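PDB 1ZH8: oxidoreductase, which probably catalyses NADP-dependent oxidation or reduction of an alcohol or carbonyl substrate, as a member of the GFO/IDH/MocA oxidoreductase family. Local coordinates for residues E140-K152 with G200-G212. Residues are numbered along the deposited sequence; the frame is centred on the assembly and turned at random.
Sequences ENFRHVPAFWKAK and GVHHAAAMRLILG. With NAP (NADP nicotinamide-adenine-dinucleotide phosphate), chain D; EDO (1,2-ethanediol), chain E.
His202 ND1 donates to Glu140 OE2 at 2.8 Å, meeting the syn lone pair of a carboxylate turned 89° to the imidazole plane. The same oxygen takes the Phe142 backbone N-H on its anti lone pair, so two donors grip it and tie the turn after strand 136-139 to helix 195-211. Glu140 gets there with CG anti to its backbone N (chi1 172°) and a bend at chi2, which also lays CG against Ala205 CB, 3.5 Å away. Next to it, the Phe142 ring takes His202 CB over the centre of one face, 3.4 Å from the centroid. The nicotinamide amide of NADP lies at the imidazole edge, and its N7N donates to Asn141 OD1 at 2.9 Å; Asn141 ND2 in turn reaches Ser290.

Farther along, the axes of helix segments 146-152 and 200-211 approach to 8.5 Å, running in roughly the same direction at 28°. Ala206 CB sits over the Phe148 ring, while Leu209 splits its two methyls, CD2 against Phe148 CB and CD1 over one face of the Trp149 six-membered ring. Lys152 NZ closes this end on Leu209 O at 3.2 Å and also pairs with Glu156. Arg143 and Arg208 bring their guanidinium groups together around Asp319, which bridges both, and a water joins Arg143 NE to Ala205 O.

An alanine in place of Glu140 would probably leave His202 ND1 and the Phe142 N-H without their shared acceptor, freeing the imidazole to turn beside the cofactor. The arrangement is consistent with a carboxylate that sets the rotation of His202 at the nicotinamide end of the NADP pocket.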
loop_
_atom_site.group_PDB
_atom_site.type_symbol
_atom_site.label_atom_id
_atom_site.label_comp_id
_atom_site.label_asym_id
_atom_site.label_seq_id
_atom_site.Cartn_x
_atom_site.Cartn_y
_atom_site.Cartn_z
ATOM N N GLU A 140 7.147 -7.275 -24.295
ATOM C CA GLU A 140 6.482 -6.817 -23.105
ATOM C C GLU A 140 5.401 -5.906 -23.591
ATOM O O GLU A 140 5.642 -4.722 -23.866
ATOM C CB GLU A 140 7.466 -6.094 -22.187
ATOM C CG GLU A 140 6.805 -5.409 -20.999
ATOM C CD GLU A 140 5.758 -6.291 -20.325
ATOM O OE1 GLU A 140 6.148 -7.193 -19.555
ATOM O OE2 GLU A 140 4.547 -6.085 -20.586
ATOM N N ASN A 141 4.208 -6.457 -23.751
ATOM C CA ASN A 141 3.148 -5.697 -24.417
ATOM C C ASN A 141 2.634 -4.496 -23.598
ATOM O O ASN A 141 2.169 -3.516 -24.172
ATOM C CB ASN A 141 2.008 -6.608 -24.859
ATOM C CG ASN A 141 1.351 -7.285 -23.695
ATOM O OD1 ASN A 141 1.974 -8.091 -22.996
ATOM N ND2 ASN A 141 0.121 -6.929 -23.439
ATOM N N PHE A 142 2.761 -4.537 -22.275
ATOM C CA PHE A 142 2.396 -3.367 -21.439
ATOM C C PHE A 142 3.160 -2.080 -21.796
ATOM O O PHE A 142 2.691 -0.990 -21.494
ATOM C CB PHE A 142 2.517 -3.671 -19.932
ATOM C CG PHE A 142 1.279 -4.322 -19.323
ATOM C CD1 PHE A 142 0.616 -5.372 -19.974
ATOM C CD2 PHE A 142 0.784 -3.879 -18.088
ATOM C CE1 PHE A 142 -0.544 -5.973 -19.411
ATOM C CE2 PHE A 142 -0.377 -4.457 -17.511
ATOM C CZ PHE A 142 -1.038 -5.515 -18.177
ATOM N N ARG A 143 4.320 -2.197 -22.442
ATOM C CA ARG A 143 5.027 -1.017 -22.962
ATOM C C ARG A 143 4.353 -0.394 -24.172
ATOM O O ARG A 143 4.810 0.622 -24.701
ATOM C CB ARG A 143 6.459 -1.368 -23.337
ATOM C CG ARG A 143 7.449 -0.793 -22.411
ATOM C CD ARG A 143 8.760 -1.516 -22.560
ATOM N NE ARG A 143 9.145 -1.803 -21.212
ATOM C CZ ARG A 143 9.672 -2.927 -20.780
ATOM N NH1 ARG A 143 9.946 -3.928 -21.592
ATOM N NH2 ARG A 143 9.937 -3.019 -19.495
ATOM N N HIS A 144 3.277 -1.019 -24.627
ATOM C CA HIS A 144 2.626 -0.551 -25.834
ATOM C C HIS A 144 1.164 -0.275 -25.578
ATOM O O HIS A 144 0.407 -0.148 -26.538
ATOM C CB HIS A 144 2.753 -1.602 -26.936
ATOM C CG HIS A 144 4.164 -1.973 -27.263
ATOM N ND1 HIS A 144 4.859 -1.405 -28.311
ATOM C CD2 HIS A 144 5.006 -2.864 -26.693
ATOM C CE1 HIS A 144 6.069 -1.930 -28.372
ATOM N NE2 HIS A 144 6.181 -2.823 -27.405
ATOM N N VAL A 145 0.771 -0.202 -24.298
ATOM C CA VAL A 145 -0.632 0.002 -23.938
ATOM C C VAL A 145 -0.926 1.522 -23.879
ATOM O O VAL A 145 -0.293 2.243 -23.119
ATOM C CB VAL A 145 -1.011 -0.778 -22.616
ATOM C CG1 VAL A 145 -2.406 -0.401 -22.101
ATOM C CG2 VAL A 145 -0.917 -2.335 -22.809
ATOM N N PRO A 146 -1.856 2.024 -24.701
ATOM C CA PRO A 146 -1.979 3.500 -24.789
ATOM C C PRO A 146 -2.328 4.219 -23.478
ATOM O O PRO A 146 -1.828 5.317 -23.240
ATOM C CB PRO A 146 -3.067 3.717 -25.844
ATOM C CG PRO A 146 -3.781 2.394 -25.953
ATOM C CD PRO A 146 -2.786 1.328 -25.610
ATOM N N ALA A 147 -3.137 3.591 -22.623
ATOM C CA ALA A 147 -3.504 4.167 -21.332
ATOM C C ALA A 147 -2.278 4.538 -20.528
ATOM O O ALA A 147 -2.262 5.581 -19.855
ATOM C CB ALA A 147 -4.368 3.203 -20.535
ATOM N N PHE A 148 -1.260 3.681 -20.580
ATOM C CA PHE A 148 -0.025 3.924 -19.824
ATOM C C PHE A 148 0.771 5.073 -20.447
ATOM O O PHE A 148 1.283 5.931 -19.727
ATOM C CB PHE A 148 0.832 2.650 -19.673
ATOM C CG PHE A 148 0.103 1.495 -19.025
ATOM C CD1 PHE A 148 -0.759 1.704 -17.953
ATOM C CD2 PHE A 148 0.283 0.204 -19.486
ATOM C CE1 PHE A 148 -1.424 0.654 -17.359
ATOM C CE2 PHE A 148 -0.396 -0.867 -18.892
ATOM C CZ PHE A 148 -1.240 -0.639 -17.829
ATOM N N TRP A 149 0.837 5.114 -21.775
ATOM C CA TRP A 149 1.459 6.254 -22.447
ATOM C C TRP A 149 0.757 7.563 -22.096
ATOM O O TRP A 149 1.430 8.546 -21.768
ATOM C CB TRP A 149 1.573 6.052 -23.963
ATOM C CG TRP A 149 2.698 5.126 -24.262
ATOM C CD1 TRP A 149 2.635 3.751 -24.370
ATOM C CD2 TRP A 149 4.081 5.474 -24.412
ATOM N NE1 TRP A 149 3.886 3.232 -24.600
ATOM C CE2 TRP A 149 4.794 4.261 -24.637
ATOM C CE3 TRP A 149 4.788 6.689 -24.401
ATOM C CZ2 TRP A 149 6.176 4.236 -24.859
ATOM C CZ3 TRP A 149 6.162 6.666 -24.617
ATOM C CH2 TRP A 149 6.844 5.442 -24.846
ATOM N N LYS A 150 -0.577 7.567 -22.112
ATOM C CA LYS A 150 -1.324 8.784 -21.791
ATOM C C LYS A 150 -1.098 9.225 -20.325
ATOM O O LYS A 150 -0.960 10.420 -20.038
ATOM C CB LYS A 150 -2.815 8.653 -22.128
ATOM C CG LYS A 150 -3.577 9.998 -22.133
ATOM N N ALA A 151 -1.039 8.264 -19.411
ATOM C CA ALA A 151 -0.704 8.584 -18.032
ATOM C C ALA A 151 0.691 9.198 -17.981
ATOM O O ALA A 151 0.898 10.190 -17.290
ATOM C CB ALA A 151 -0.784 7.353 -17.163
ATOM N N LYS A 152 1.625 8.614 -18.737
ATOM C CA LYS A 152 3.007 9.074 -18.790
ATOM C C LYS A 152 3.058 10.526 -19.207
ATOM O O LYS A 152 3.696 11.337 -18.542
ATOM C CB LYS A 152 3.815 8.236 -19.773
ATOM C CG LYS A 152 5.298 8.534 -19.798
ATOM C CD LYS A 152 5.870 8.280 -21.195
ATOM C CE LYS A 152 7.241 7.617 -21.202
ATOM N NZ LYS A 152 8.183 8.170 -20.198
ATOM N N GLY A 200 3.703 -10.188 -13.009
ATOM C CA GLY A 200 4.357 -9.024 -12.387
ATOM C C GLY A 200 5.217 -8.179 -13.319
ATOM O O GLY A 200 5.198 -6.928 -13.231
ATOM N N VAL A 201 5.962 -8.830 -14.223
ATOM C CA VAL A 201 6.742 -8.079 -15.209
ATOM C C VAL A 201 5.882 -7.031 -15.989
ATOM O O VAL A 201 6.321 -5.911 -16.213
ATOM C CB VAL A 201 7.625 -8.995 -16.101
ATOM C CG1 VAL A 201 8.642 -9.721 -15.224
ATOM C CG2 VAL A 201 6.783 -10.004 -16.914
ATOM N N HIS A 202 4.642 -7.376 -16.333
ATOM C CA HIS A 202 3.719 -6.396 -16.935
ATOM C C HIS A 202 3.558 -5.147 -16.077
ATOM O O HIS A 202 3.720 -4.012 -16.558
ATOM C CB HIS A 202 2.326 -6.996 -17.142
ATOM C CG HIS A 202 2.292 -8.080 -18.159
ATOM N ND1 HIS A 202 2.711 -7.891 -19.460
ATOM C CD2 HIS A 202 1.888 -9.367 -18.074
ATOM C CE1 HIS A 202 2.565 -9.020 -20.132
ATOM N NE2 HIS A 202 2.068 -9.931 -19.313
ATOM N N HIS A 203 3.239 -5.360 -14.805
ATOM C CA HIS A 203 3.039 -4.254 -13.889
ATOM C C HIS A 203 4.317 -3.406 -13.674
ATOM O O HIS A 203 4.250 -2.168 -13.657
ATOM C CB HIS A 203 2.406 -4.771 -12.597
ATOM C CG HIS A 203 1.318 -5.788 -12.835
ATOM N ND1 HIS A 203 1.229 -6.969 -12.126
ATOM C CD2 HIS A 203 0.320 -5.831 -13.754
ATOM C CE1 HIS A 203 0.207 -7.680 -12.576
ATOM N NE2 HIS A 203 -0.364 -7.011 -13.562
ATOM N N ALA A 204 5.480 -4.043 -13.560
ATOM C CA ALA A 204 6.726 -3.289 -13.432
ATOM C C ALA A 204 6.973 -2.478 -14.702
ATOM O O ALA A 204 7.408 -1.307 -14.649
ATOM C CB ALA A 204 7.902 -4.236 -13.159
ATOM N N ALA A 205 6.678 -3.091 -15.853
ATOM C CA ALA A 205 6.863 -2.399 -17.109
ATOM C C ALA A 205 6.063 -1.086 -17.090
ATOM O O ALA A 205 6.614 0.003 -17.351
ATOM C CB ALA A 205 6.472 -3.286 -18.275
ATOM N N ALA A 206 4.797 -1.185 -16.692
ATOM C CA ALA A 206 3.921 -0.014 -16.672
ATOM C C ALA A 206 4.385 1.050 -15.686
ATOM O O ALA A 206 4.445 2.230 -16.025
ATOM C CB ALA A 206 2.479 -0.411 -16.409
HETATM N N MSE A 207 4.740 0.643 -14.474
HETATM C CA MSE A 207 5.159 1.617 -13.460
HETATM C C MSE A 207 6.447 2.330 -13.899
HETATM O O MSE A 207 6.599 3.550 -13.693
HETATM C CB MSE A 207 5.330 0.924 -12.116
HETATM C CG MSE A 207 4.021 0.337 -11.623
HETATM SE SE MSE A 207 4.124 -0.465 -9.854
HETATM C CE MSE A 207 4.567 -2.334 -10.336
ATOM N N ARG A 208 7.364 1.582 -14.517
ATOM C CA ARG A 208 8.607 2.184 -14.989
ATOM C C ARG A 208 8.346 3.134 -16.162
ATOM O O ARG A 208 9.009 4.167 -16.296
ATOM C CB ARG A 208 9.668 1.130 -15.353
ATOM C CG ARG A 208 10.116 0.230 -14.182
ATOM C CD ARG A 208 11.137 -0.841 -14.636
ATOM N NE ARG A 208 12.199 -0.268 -15.463
ATOM C CZ ARG A 208 12.313 -0.454 -16.778
ATOM N NH1 ARG A 208 11.452 -1.223 -17.417
ATOM N NH2 ARG A 208 13.296 0.128 -17.460
ATOM N N LEU A 209 7.378 2.797 -17.007
ATOM C CA LEU A 209 7.081 3.655 -18.140
ATOM C C LEU A 209 6.549 5.011 -17.661
ATOM O O LEU A 209 6.941 6.077 -18.171
ATOM C CB LEU A 209 6.073 2.980 -19.049
ATOM C CG LEU A 209 5.545 3.762 -20.257
ATOM C CD1 LEU A 209 6.656 3.951 -21.286
ATOM C CD2 LEU A 209 4.355 3.025 -20.865
ATOM N N ILE A 210 5.675 4.965 -16.665
ATOM C CA ILE A 210 4.985 6.159 -16.217
ATOM C C ILE A 210 5.857 6.977 -15.279
ATOM O O ILE A 210 5.871 8.198 -15.378
ATOM C CB ILE A 210 3.642 5.823 -15.542
ATOM C CG1 ILE A 210 2.697 5.149 -16.547
ATOM C CG2 ILE A 210 2.976 7.098 -15.006
ATOM C CD1 ILE A 210 1.607 4.347 -15.910
ATOM N N LEU A 211 6.614 6.307 -14.406
ATOM C CA LEU A 211 7.345 7.032 -13.364
ATOM C C LEU A 211 8.864 6.886 -13.329
ATOM O O LEU A 211 9.513 7.566 -12.521
ATOM C CB LEU A 211 6.740 6.736 -11.976
ATOM C CG LEU A 211 5.323 7.275 -11.771
ATOM C CD1 LEU A 211 4.659 6.625 -10.580
ATOM C CD2 LEU A 211 5.316 8.792 -11.666
ATOM N N GLY A 212 9.422 6.029 -14.190
ATOM C CA GLY A 212 10.876 5.821 -14.274
ATOM C C GLY A 212 11.347 4.683 -13.369
ATOM O O GLY A 212 10.527 3.892 -12.872
HETATM P PA NAP D . 1.315 -22.616 -23.000
HETATM O O1A NAP D . -0.108 -22.644 -23.426
HETATM O O2A NAP D . 1.692 -23.742 -22.131
HETATM O O5B NAP D . 2.228 -22.504 -24.313
HETATM C C5B NAP D . 3.517 -23.073 -24.335
HETATM C C4B NAP D . 3.677 -23.812 -25.651
HETATM O O4B NAP D . 5.029 -24.214 -25.826
HETATM C C3B NAP D . 2.840 -25.085 -25.695
HETATM O O3B NAP D . 2.407 -25.193 -27.020
HETATM C C2B NAP D . 3.882 -26.142 -25.373
HETATM O O2B NAP D . 3.701 -27.531 -25.625
HETATM C C1B NAP D . 5.058 -25.595 -26.152
HETATM N N9A NAP D . 6.308 -26.215 -25.722
HETATM C C8A NAP D . 6.643 -26.670 -24.466
HETATM N N7A NAP D . 7.905 -27.153 -24.518
HETATM C C5A NAP D . 8.368 -27.014 -25.788
HETATM C C6A NAP D . 9.571 -27.337 -26.404
HETATM N N6A NAP D . 10.542 -27.921 -25.723
HETATM N N1A NAP D . 9.762 -27.052 -27.730
HETATM C C2A NAP D . 8.752 -26.464 -28.453
HETATM N N3A NAP D . 7.558 -26.150 -27.855
HETATM C C4A NAP D . 7.373 -26.419 -26.548
HETATM O O3 NAP D . 1.584 -21.261 -22.196
HETATM P PN NAP D . 1.301 -19.791 -22.781
HETATM O O1N NAP D . 1.030 -19.750 -24.253
HETATM O O2N NAP D . 0.379 -19.270 -21.781
HETATM O O5D NAP D . 2.694 -19.009 -22.572
HETATM C C5D NAP D . 3.796 -19.094 -23.459
HETATM C C4D NAP D . 4.624 -17.817 -23.339
HETATM O O4D NAP D . 3.784 -16.700 -23.607
HETATM C C3D NAP D . 5.156 -17.634 -21.915
HETATM O O3D NAP D . 6.479 -17.151 -21.933
HETATM C C2D NAP D . 4.254 -16.597 -21.291
HETATM O O2D NAP D . 4.911 -15.818 -20.313
HETATM C C1D NAP D . 3.825 -15.794 -22.510
HETATM N N1N NAP D . 2.527 -15.162 -22.286
HETATM C C2N NAP D . 2.451 -13.802 -22.383
HETATM C C3N NAP D . 1.238 -13.139 -22.169
HETATM C C7N NAP D . 1.100 -11.672 -22.493
HETATM O O7N NAP D . -0.146 -11.081 -22.214
HETATM N N7N NAP D . 2.115 -10.966 -23.031
HETATM C C4N NAP D . 0.096 -13.889 -21.859
HETATM C C5N NAP D . 0.179 -15.285 -21.775
HETATM C C6N NAP D . 1.409 -15.915 -21.991
HETATM P P2B NAP D . 2.676 -28.347 -26.561
HETATM O O1X NAP D . 3.182 -28.446 -27.984
HETATM O O2X NAP D . 1.317 -27.686 -26.591
HETATM O O3X NAP D . 2.608 -29.717 -25.921
HETATM C C1 EDO E . 5.065 2.963 -29.463
HETATM O O1 EDO E . 4.406 1.679 -29.446
HETATM C C2 EDO E . 4.195 3.994 -28.745
HETATM O O2 EDO E . 4.945 5.201 -28.548
HETATM O O HOH W 1 8.583 0.046 -19.145
#